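ABC transporter binding protein AcbH (Actinoplanes, PDB 3OO8) serves as the extracellular receptor of an ABC transporter and binds beta-D-galactopyranose, the one sugar it is known to prefer. Local coordinates at residues Ala46-Gln51 with Glu328-Lys333; Val215-Pro220 with Lys404-Gln409; Ala251-Gln256 with Ala269-Lys274; Met296-Asp301 with Lys365-Phe370. The protein carries 2 engineered substitutions. All coordinates share one frame; numbering follows the deposited sequence.

Contact 1 (Ala46-Gln51 with Glu328-Lys333); sequences ASLMQQ and EAAFLK
Leu48 lays its two methyl branches against neighbouring residues of the partner helix: CD1 meets the methyl of Ala330 (CB) at 4.2 Å, while CD2 lies 4.2 Å from Phe331 CB and approaches that ring obliquely. The branches arrive there because CG stands anti to the backbone N, chi1 -178°, which carries the side chain across the gap. The contact joins helix 39-56 to helix 325-332, and the two stretches run nearly antiparallel, their axes 149° apart in direction and 9.2 Å apart at closest approach; Ala330, with only a methyl, sits between them at this spacing. On the outer side of this apolar floor the amide end of Gln51 comes down on the same alanine, NE2 resting 3.7 Å from Ala330 CB.

Lys333 closes the rim. Its chain bends near the end and brings NZ back to the carbonyl of Ala330, where NZ donates to O at 2.9 Å from a position tilted 33° off the carbonyl plane. NZ also gives a proton to each of two waters: water 1, which is 2.7 Å from Lys333 NZ and also bonded to Ser47 OG, and water 2, which accepts from Gln51 NE2 as well. Elsewhere in the fold Phe331 meets the rings of Tyr36 and Tyr138, and Leu48 and Gln51 touch Tyr321 of helix 312-322.

Gln51 NE2 and Lys333 NZ are both donors and cannot bond to one another. The chemistry therefore implies an interhelical joint that is apolar within and water-bridged at the rim, with the ammonium satisfied by three oxygens.

Contact 2 (Val215-Pro220 with Lys404-Gln409); sequences VPWTDP and KSAEDQ
Trp217 N donates to Glu407 OE1 at 2.9 Å, with a fairly straight N-H...O angle of 158°, although the position of OE1 is somewhat doubtful, as it crowds another atom. The same oxygen lies in the plane of the indole, at its edge beside CD1. Pro216 flanks the carboxylate, its CB 3.6 Å from Glu407 CD. Glu407 reaches the loop because CG is anti to its own backbone N, chi1 179°, and the chain then bends at the next bond, bringing the carboxylate to the Pro216-Trp217 backbone.

Beside the acid the contact is apolar. Trp217 CB is 3.7 Å from Ala406 CB, and that methyl also meets the start of the indole at CG and CD2. Thr218 comes across Glu407 at about a right angle, its CG2 3.9 Å from Glu407 CB. Leu210 and Met211 of helix 204-212 and Met383 of helix 377-392 also touch Trp217, which is thus wedged among three helices.

Pro216 to Asp219 form a type I beta turn, with Asp219 N bonded to Pro216 O at 3.0 Å, and Asp219 OD2 takes Gly221 N: a turn running straight into a helix N-cap.

Contact 3 (Ala251-Gln256 with Ala269-Lys274); sequences ALENKQ and ANYSAK
The Schellman motif that ends helix 245-253 leaves Leu252 and Glu253 facing Tyr271, just beyond the helix that carries Gln266, a residue that binds galactose in another structure of this protein. Glu253 runs antiparallel to the Tyr271 side chain, its CG almost exactly above the ring centre, 3.7 Å from the Tyr271 centroid in a CH-pi contact, and the carboxylate plane lies just 12° from that of the ring. An extended chain, with CG anti to the backbone N at chi1 -168°, carries the acid to the far backbone. There Ser272 N donates to Glu253 OE2 at 3.0 Å, almost straight at 172°, from above the carboxylate plane; Asn275 ND2 binds the same oxygen. OE1 forms a salt bridge with Lys250 and takes a proton from water 3, which also donates to Asn270 OD1.

At the other end of the ring, Tyr271 OH comes 3.3 Å from Leu252 CG and bonds to Asn147 of strand 134-147. Cutting the ring back to an alanine would probably open a gap beneath Glu253 CG and leave Asn147 ND2 without its hydroxyl mate.

Gln256 N to Ala251 O (2.8 Å) and Lys255 N to Leu252 O (2.9 Å), with Lys255 at positive phi, make a classical Schellman ending.

Contact 4 (Met296-Asp301 with Lys365-Phe370); sequences MDAPTD and KSVSQF
With chi1 at -90° Asp297 holds its CG beside its own backbone N, and Ser368, chi1 53°, sets OG between its backbone N and carbonyl carbon; the two groups converge, and Ser368 OG donates to Asp297 OD1 at 2.7 Å. They stand on the same face of a short two-stranded parallel pairing, strand 295-297 with strand 366-368, near the centre of this class 2 solute-binding fold. Its backbone bonds are Ser368 N to Met296 O and Ala298 N to Ser368 O, both 2.9 Å.

Asp297 OD1 also receives a weak bond from Phe370 N at 3.0 Å. Asp297 thus links the strand pair to Phe370, at the N-cap position of helix 371-374, and the Phe370 ring stacks on Trp142 of the galactose site. Losing the carboxylate to an alanine would probably leave Ser368 OG without its acceptor and free to turn, and take away the weak hold on Phe370 N. OD2 lies close to Asp195 OD2, and two acids so near each other would be expected to favour a proton on one of them.

Past the strands the chain is held by side chains. Gln369, bent at its second torsion, brings OE1 back to Thr300 N at 2.8 Å, the donor nitrogen lying nearly on the extension of the amide C=O, though the N-H itself is bent at 144°. Thr300 OG1 donates to Ala298 O at 2.8 Å and also bonds Asn139 ND2. Asp301 forms a salt bridge with Arg373, another residue of the sugar site.

Two apolar contacts complete it at separate places: Ala298 CB on Val367 CG1 at 4.1 Å and, further along, Pro299 CG on Phe370 CB at 4.0 Å.

In the fold
Contact 4 lies nearest the middle of the molecule, its centre about 5 Å from that of the chain, while the other three lie 21 to 23 Å out. Contacts 1 and 2 are on opposite sides of that centre, their own centres 44 Å apart, and no two of the four touch. The sugar site lies beside contact 4: the Phe370 side chain comes within about 3 Å of Trp142 and about 4 Å of Glu372, an engineered position here; no sugar is bound in this model. The others lie farther from it, Asn270 of contact 3 about 7 Å from Gln266, Phe331 of contact 1 about 10 Å from His67, and Trp217 of contact 2 about 11 Å from Glu372, side chain to side chain.

Contact 1 (Ala46-Gln51 with Glu328-Lys333)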
# COMPACT_ATOMS: atom_id res chain seq x y z
N ALA A 46 -21.76 -5.12 2.95
CA ALA A 46 -23.20 -5.13 3.29
C ALA A 46 -23.43 -5.79 4.64
O ALA A 46 -24.17 -5.28 5.49
CB ALA A 46 -24.00 -5.84 2.21
N SER A 47 -22.77 -6.92 4.85
CA SER A 47 -22.86 -7.62 6.12
C SER A 47 -22.33 -6.78 7.26
O SER A 47 -22.91 -6.73 8.33
CB SER A 47 -22.06 -8.92 6.06
OG SER A 47 -22.19 -9.65 7.26
N LEU A 48 -21.19 -6.10 7.02
CA LEU A 48 -20.60 -5.26 8.06
C LEU A 48 -21.54 -4.16 8.48
O LEU A 48 -21.61 -3.85 9.64
CB LEU A 48 -19.30 -4.61 7.57
CG LEU A 48 -18.54 -3.74 8.57
CD1 LEU A 48 -18.03 -4.61 9.71
CD2 LEU A 48 -17.38 -2.92 7.92
N MET A 49 -22.27 -3.58 7.52
CA MET A 49 -23.14 -2.47 7.91
C MET A 49 -24.34 -3.00 8.73
O MET A 49 -24.84 -2.30 9.62
CB MET A 49 -23.56 -1.65 6.70
CG MET A 49 -22.39 -0.78 6.16
SD MET A 49 -21.85 0.46 7.33
CE MET A 49 -20.35 -0.33 7.97
N GLN A 50 -24.80 -4.23 8.42
CA GLN A 50 -25.84 -4.85 9.27
C GLN A 50 -25.32 -4.97 10.70
O GLN A 50 -26.04 -4.66 11.65
CB GLN A 50 -26.24 -6.23 8.75
CG GLN A 50 -26.80 -6.19 7.34
CD GLN A 50 -27.33 -7.51 6.89
OE1 GLN A 50 -26.80 -8.56 7.23
NE2 GLN A 50 -28.40 -7.47 6.10
N GLN A 51 -24.07 -5.41 10.87
CA GLN A 51 -23.48 -5.54 12.20
C GLN A 51 -23.33 -4.16 12.88
O GLN A 51 -23.58 -4.01 14.08
CB GLN A 51 -22.17 -6.33 12.16
CG GLN A 51 -22.32 -7.78 11.65
CD GLN A 51 -21.12 -8.65 12.07
OE1 GLN A 51 -20.61 -8.51 13.18
NE2 GLN A 51 -20.71 -9.55 11.21
N GLU A 328 -13.15 -5.07 11.91
CA GLU A 328 -12.15 -5.54 10.94
C GLU A 328 -12.25 -7.02 10.74
O GLU A 328 -12.17 -7.49 9.60
CB GLU A 328 -10.73 -5.15 11.41
CG GLU A 328 -10.56 -3.64 11.58
CD GLU A 328 -9.22 -3.25 12.19
OE1 GLU A 328 -8.38 -4.13 12.43
OE2 GLU A 328 -8.98 -2.04 12.43
N ALA A 329 -12.39 -7.79 11.83
CA ALA A 329 -12.45 -9.25 11.66
C ALA A 329 -13.68 -9.67 10.85
O ALA A 329 -13.56 -10.55 10.00
CB ALA A 329 -12.46 -9.94 13.01
N ALA A 330 -14.81 -9.01 11.09
CA ALA A 330 -16.05 -9.31 10.36
C ALA A 330 -15.89 -9.06 8.86
O ALA A 330 -16.12 -9.94 8.04
CB ALA A 330 -17.19 -8.52 10.92
N PHE A 331 -15.42 -7.87 8.50
CA PHE A 331 -15.25 -7.54 7.08
C PHE A 331 -14.27 -8.48 6.38
O PHE A 331 -14.40 -8.83 5.19
CB PHE A 331 -14.75 -6.09 6.93
CG PHE A 331 -14.57 -5.68 5.51
CD1 PHE A 331 -15.67 -5.28 4.77
CD2 PHE A 331 -13.32 -5.73 4.88
CE1 PHE A 331 -15.52 -4.92 3.44
CE2 PHE A 331 -13.19 -5.37 3.57
CZ PHE A 331 -14.28 -4.96 2.84
N LEU A 332 -13.22 -8.87 7.12
CA LEU A 332 -12.15 -9.65 6.52
C LEU A 332 -12.35 -11.18 6.46
O LEU A 332 -11.52 -11.89 5.92
CB LEU A 332 -10.80 -9.33 7.20
CG LEU A 332 -10.36 -7.86 7.00
CD1 LEU A 332 -9.16 -7.63 7.93
CD2 LEU A 332 -9.95 -7.63 5.55
N LYS A 333 -13.49 -11.66 6.96
CA LYS A 333 -13.72 -13.13 6.97
C LYS A 333 -13.43 -13.80 5.63
O LYS A 333 -12.81 -14.87 5.59
CB LYS A 333 -15.17 -13.43 7.39
CG LYS A 333 -15.46 -13.18 8.84
CD LYS A 333 -16.87 -13.72 9.20
CE LYS A 333 -17.97 -13.03 8.37
NZ LYS A 333 -18.35 -11.63 8.78
O HOH W 1 -20.72 -11.99 7.44
O HOH W 2 -18.91 -11.79 11.41

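Contact 2 (Val215-Pro220 with Lys404-Gln409)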
# COMPACT_ATOMS: atom_id res chain seq x y z
N VAL A 215 10.51 18.35 -2.41
CA VAL A 215 11.90 18.12 -2.82
C VAL A 215 11.80 17.83 -4.33
O VAL A 215 10.86 17.17 -4.78
CB VAL A 215 12.47 16.88 -2.04
CG1 VAL A 215 13.63 16.22 -2.77
CG2 VAL A 215 12.84 17.27 -0.60
N PRO A 216 12.74 18.32 -5.14
CA PRO A 216 12.62 18.05 -6.59
C PRO A 216 13.16 16.68 -7.01
O PRO A 216 13.96 16.09 -6.29
CB PRO A 216 13.51 19.12 -7.22
CG PRO A 216 14.50 19.46 -6.16
CD PRO A 216 13.90 19.17 -4.81
N TRP A 217 12.71 16.20 -8.17
CA TRP A 217 13.16 14.91 -8.67
C TRP A 217 14.61 14.94 -9.06
O TRP A 217 15.16 13.88 -9.29
CB TRP A 217 12.28 14.43 -9.83
CG TRP A 217 10.93 13.98 -9.31
CD1 TRP A 217 9.86 14.78 -9.04
CD2 TRP A 217 10.57 12.66 -8.89
NE1 TRP A 217 8.82 14.02 -8.53
CE2 TRP A 217 9.25 12.72 -8.42
CE3 TRP A 217 11.24 11.42 -8.91
CZ2 TRP A 217 8.55 11.58 -7.97
CZ3 TRP A 217 10.54 10.26 -8.45
CH2 TRP A 217 9.22 10.37 -7.99
N THR A 218 15.20 16.12 -9.13
CA THR A 218 16.63 16.28 -9.44
C THR A 218 17.48 16.21 -8.18
O THR A 218 18.71 16.33 -8.25
CB THR A 218 16.88 17.63 -10.13
OG1 THR A 218 16.11 18.65 -9.45
CG2 THR A 218 16.47 17.55 -11.58
N ASP A 219 16.85 16.02 -7.02
CA ASP A 219 17.59 16.00 -5.77
C ASP A 219 18.59 14.86 -5.71
O ASP A 219 18.30 13.79 -6.24
CB ASP A 219 16.64 15.89 -4.59
CG ASP A 219 17.33 16.10 -3.27
OD1 ASP A 219 17.54 17.27 -2.90
OD2 ASP A 219 17.64 15.10 -2.58
N PRO A 220 19.76 15.06 -5.08
CA PRO A 220 20.71 13.94 -5.09
C PRO A 220 20.19 12.67 -4.41
O PRO A 220 20.70 11.60 -4.69
CB PRO A 220 21.91 14.48 -4.32
CG PRO A 220 21.87 15.97 -4.54
CD PRO A 220 20.39 16.32 -4.63
N LYS A 404 15.64 14.71 -14.89
CA LYS A 404 15.21 15.95 -15.53
C LYS A 404 13.77 15.83 -16.02
O LYS A 404 12.93 16.71 -15.75
CB LYS A 404 16.15 16.35 -16.68
CG LYS A 404 15.52 17.41 -17.58
CD LYS A 404 16.48 17.94 -18.62
CE LYS A 404 17.49 18.91 -18.00
NZ LYS A 404 16.84 20.15 -17.43
N SER A 405 13.47 14.72 -16.71
CA SER A 405 12.11 14.51 -17.20
C SER A 405 11.07 14.47 -16.08
O SER A 405 9.99 15.07 -16.17
CB SER A 405 12.01 13.25 -18.05
OG SER A 405 12.78 13.36 -19.24
N ALA A 406 11.41 13.80 -14.99
CA ALA A 406 10.48 13.73 -13.85
C ALA A 406 10.26 15.10 -13.21
O ALA A 406 9.12 15.45 -12.90
CB ALA A 406 11.03 12.72 -12.81
N GLU A 407 11.33 15.87 -13.05
CA GLU A 407 11.20 17.19 -12.44
C GLU A 407 10.38 18.12 -13.32
O GLU A 407 9.58 18.92 -12.81
CB GLU A 407 12.58 17.79 -12.16
CG GLU A 407 12.54 19.19 -11.53
CD GLU A 407 11.64 19.32 -10.31
OE1 GLU A 407 11.30 18.30 -9.64
OE2 GLU A 407 11.27 20.47 -9.98
N ASP A 408 10.59 18.05 -14.62
CA ASP A 408 9.86 18.93 -15.52
C ASP A 408 8.38 18.57 -15.48
O ASP A 408 7.51 19.46 -15.51
CB ASP A 408 10.42 18.88 -16.94
CG ASP A 408 11.80 19.53 -17.05
OD1 ASP A 408 12.22 20.26 -16.13
OD2 ASP A 408 12.41 19.34 -18.11
N GLN A 409 8.08 17.27 -15.41
CA GLN A 409 6.68 16.82 -15.32
C GLN A 409 6.11 17.35 -14.01
O GLN A 409 5.01 17.92 -13.97
CB GLN A 409 6.57 15.29 -15.39
CG GLN A 409 6.74 14.67 -16.76
CD GLN A 409 5.46 14.70 -17.56
OE1 GLN A 409 4.43 15.16 -17.07
NE2 GLN A 409 5.52 14.22 -18.79

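Contact 3 (Ala251-Gln256 with Ala269-Lys274)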
# COMPACT_ATOMS: atom_id res chain seq x y z
N ALA A 251 7.06 -17.72 -12.24
CA ALA A 251 8.48 -18.12 -12.21
C ALA A 251 8.94 -18.46 -10.79
O ALA A 251 9.66 -19.44 -10.58
CB ALA A 251 9.39 -17.06 -12.85
N LEU A 252 8.53 -17.63 -9.81
CA LEU A 252 8.84 -17.91 -8.41
C LEU A 252 8.16 -19.22 -7.98
O LEU A 252 8.81 -20.11 -7.42
CB LEU A 252 8.33 -16.76 -7.52
CG LEU A 252 8.51 -17.02 -6.01
CD1 LEU A 252 10.01 -17.05 -5.66
CD2 LEU A 252 7.76 -15.96 -5.17
N GLU A 253 6.88 -19.35 -8.30
CA GLU A 253 6.10 -20.52 -7.92
C GLU A 253 6.68 -21.81 -8.50
O GLU A 253 6.68 -22.86 -7.83
CB GLU A 253 4.65 -20.37 -8.34
CG GLU A 253 3.75 -21.40 -7.72
CD GLU A 253 2.28 -21.30 -8.11
OE1 GLU A 253 1.84 -20.35 -8.80
OE2 GLU A 253 1.54 -22.19 -7.67
N ASN A 254 7.16 -21.72 -9.73
CA ASN A 254 7.74 -22.87 -10.45
C ASN A 254 9.21 -23.09 -10.07
O ASN A 254 9.91 -23.91 -10.67
CB ASN A 254 7.58 -22.69 -11.97
CG ASN A 254 6.16 -22.96 -12.44
OD1 ASN A 254 5.43 -23.75 -11.84
ND2 ASN A 254 5.75 -22.31 -13.53
N LYS A 255 9.68 -22.33 -9.08
CA LYS A 255 11.05 -22.42 -8.60
C LYS A 255 12.15 -22.05 -9.61
O LYS A 255 13.29 -22.47 -9.48
CB LYS A 255 11.31 -23.74 -7.88
CG LYS A 255 10.31 -24.10 -6.81
CD LYS A 255 10.68 -25.43 -6.21
CE LYS A 255 9.59 -25.95 -5.30
NZ LYS A 255 10.01 -27.24 -4.69
N GLN A 256 11.79 -21.23 -10.59
CA GLN A 256 12.74 -20.75 -11.58
C GLN A 256 13.40 -19.47 -11.09
O GLN A 256 14.45 -19.08 -11.58
CB GLN A 256 12.03 -20.56 -12.92
CG GLN A 256 11.68 -21.91 -13.58
CD GLN A 256 10.48 -21.86 -14.53
OE1 GLN A 256 10.06 -22.90 -15.06
NE2 GLN A 256 9.91 -20.68 -14.72
N ALA A 269 -1.69 -14.30 -3.83
CA ALA A 269 -2.97 -14.58 -4.46
C ALA A 269 -2.77 -15.42 -5.71
O ALA A 269 -3.65 -16.21 -6.07
CB ALA A 269 -3.71 -13.29 -4.80
N ASN A 270 -1.63 -15.25 -6.37
CA ASN A 270 -1.38 -15.94 -7.65
C ASN A 270 -1.01 -17.40 -7.47
O ASN A 270 -1.14 -18.19 -8.42
CB ASN A 270 -0.27 -15.25 -8.44
CG ASN A 270 -0.34 -15.53 -9.94
OD1 ASN A 270 0.52 -16.21 -10.50
ND2 ASN A 270 -1.40 -15.05 -10.57
N TYR A 271 -0.51 -17.74 -6.28
CA TYR A 271 -0.07 -19.12 -6.01
C TYR A 271 -1.27 -20.07 -6.03
O TYR A 271 -2.39 -19.72 -5.64
CB TYR A 271 0.63 -19.23 -4.65
CG TYR A 271 2.14 -19.19 -4.70
CD1 TYR A 271 2.81 -18.22 -5.44
CD2 TYR A 271 2.89 -20.13 -4.01
CE1 TYR A 271 4.20 -18.21 -5.51
CE2 TYR A 271 4.27 -20.11 -4.05
CZ TYR A 271 4.92 -19.15 -4.79
OH TYR A 271 6.29 -19.12 -4.84
N SER A 272 -1.02 -21.30 -6.47
CA SER A 272 -2.03 -22.34 -6.36
C SER A 272 -2.22 -22.70 -4.87
O SER A 272 -1.31 -22.53 -4.06
CB SER A 272 -1.55 -23.57 -7.12
OG SER A 272 -0.59 -24.29 -6.36
N ALA A 273 -3.39 -23.22 -4.51
CA ALA A 273 -3.65 -23.66 -3.14
C ALA A 273 -2.64 -24.71 -2.66
O ALA A 273 -2.26 -24.72 -1.50
CB ALA A 273 -5.10 -24.16 -2.98
N LYS A 274 -2.19 -25.59 -3.57
CA LYS A 274 -1.21 -26.62 -3.23
C LYS A 274 0.19 -26.07 -2.93
O LYS A 274 0.96 -26.70 -2.18
CB LYS A 274 -1.10 -27.67 -4.35
CG LYS A 274 -2.19 -28.74 -4.35
CD LYS A 274 -1.92 -29.80 -3.28
CE LYS A 274 -3.09 -30.79 -3.21
NZ LYS A 274 -3.54 -31.20 -4.58
O HOH W 3 2.42 -17.61 -8.86

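Contact 4 (Met296-Asp301 with Lys365-Phe370)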
# COMPACT_ATOMS: atom_id res chain seq x y z
N MET A 296 7.36 0.76 5.14
CA MET A 296 6.89 -0.19 4.12
C MET A 296 5.74 0.47 3.37
O MET A 296 4.98 1.22 3.99
CB MET A 296 6.29 -1.44 4.82
CG MET A 296 6.03 -2.61 3.85
SD MET A 296 4.94 -3.83 4.65
CE MET A 296 6.04 -4.57 5.85
N ASP A 297 5.58 0.18 2.09
CA ASP A 297 4.33 0.48 1.39
C ASP A 297 3.30 -0.56 1.88
O ASP A 297 3.48 -1.76 1.67
CB ASP A 297 4.49 0.23 -0.14
CG ASP A 297 4.99 1.46 -0.93
OD1 ASP A 297 4.84 2.64 -0.52
OD2 ASP A 297 5.52 1.22 -2.04
N ALA A 298 2.24 -0.09 2.53
CA ALA A 298 1.15 -0.99 2.95
C ALA A 298 -0.16 -0.25 2.68
O ALA A 298 -0.71 0.42 3.56
CB ALA A 298 1.30 -1.38 4.43
N PRO A 299 -0.65 -0.32 1.43
CA PRO A 299 -1.83 0.48 1.05
C PRO A 299 -3.05 0.24 1.95
O PRO A 299 -3.52 -0.90 2.06
CB PRO A 299 -2.11 0.02 -0.40
CG PRO A 299 -0.74 -0.42 -0.90
CD PRO A 299 -0.10 -1.09 0.30
N THR A 300 -3.55 1.32 2.57
CA THR A 300 -4.53 1.24 3.63
C THR A 300 -5.85 1.87 3.20
O THR A 300 -5.94 3.07 2.86
CB THR A 300 -4.01 1.98 4.89
OG1 THR A 300 -2.74 1.43 5.28
CG2 THR A 300 -4.98 1.82 6.07
N ASP A 301 -6.90 1.05 3.25
CA ASP A 301 -8.23 1.50 2.88
C ASP A 301 -9.00 1.90 4.14
O ASP A 301 -8.77 1.34 5.21
CB ASP A 301 -9.01 0.40 2.16
CG ASP A 301 -8.50 0.12 0.75
OD1 ASP A 301 -7.54 0.79 0.29
OD2 ASP A 301 -9.03 -0.80 0.09
N LYS A 365 7.28 1.94 11.90
CA LYS A 365 7.08 3.26 12.52
C LYS A 365 6.04 4.08 11.73
O LYS A 365 5.22 4.80 12.32
CB LYS A 365 8.44 3.98 12.53
CG LYS A 365 8.48 5.26 13.32
CD LYS A 365 9.95 5.63 13.57
CE LYS A 365 10.74 4.40 14.04
NZ LYS A 365 12.16 4.69 14.41
N SER A 366 6.10 3.97 10.41
CA SER A 366 5.19 4.66 9.47
C SER A 366 4.99 3.76 8.28
O SER A 366 5.90 2.99 7.94
CB SER A 366 5.81 5.96 8.94
OG SER A 366 5.94 6.91 9.99
N VAL A 367 3.82 3.84 7.65
CA VAL A 367 3.63 3.09 6.41
C VAL A 367 3.23 4.05 5.31
O VAL A 367 2.40 4.94 5.51
CB VAL A 367 2.58 1.92 6.50
CG1 VAL A 367 3.11 0.78 7.38
CG2 VAL A 367 1.22 2.41 6.93
N SER A 368 3.87 3.86 4.16
CA SER A 368 3.51 4.63 2.98
C SER A 368 2.41 3.85 2.25
O SER A 368 2.04 2.75 2.68
CB SER A 368 4.77 4.92 2.16
OG SER A 368 5.47 3.69 1.90
N GLN A 369 1.88 4.40 1.16
CA GLN A 369 0.62 3.88 0.60
C GLN A 369 0.76 3.44 -0.85
O GLN A 369 -0.27 3.25 -1.51
CB GLN A 369 -0.41 4.99 0.62
CG GLN A 369 -0.68 5.56 2.01
CD GLN A 369 -1.11 4.47 3.01
OE1 GLN A 369 -1.99 3.67 2.72
NE2 GLN A 369 -0.51 4.47 4.19
N PHE A 370 2.01 3.28 -1.30
CA PHE A 370 2.38 2.99 -2.72
C PHE A 370 2.37 4.28 -3.52
O PHE A 370 1.56 5.16 -3.27
CB PHE A 370 1.51 1.89 -3.35
CG PHE A 370 2.00 1.42 -4.70
CD1 PHE A 370 3.16 0.64 -4.82
CD2 PHE A 370 1.27 1.73 -5.84
CE1 PHE A 370 3.59 0.20 -6.08
CE2 PHE A 370 1.71 1.29 -7.09
CZ PHE A 370 2.86 0.53 -7.20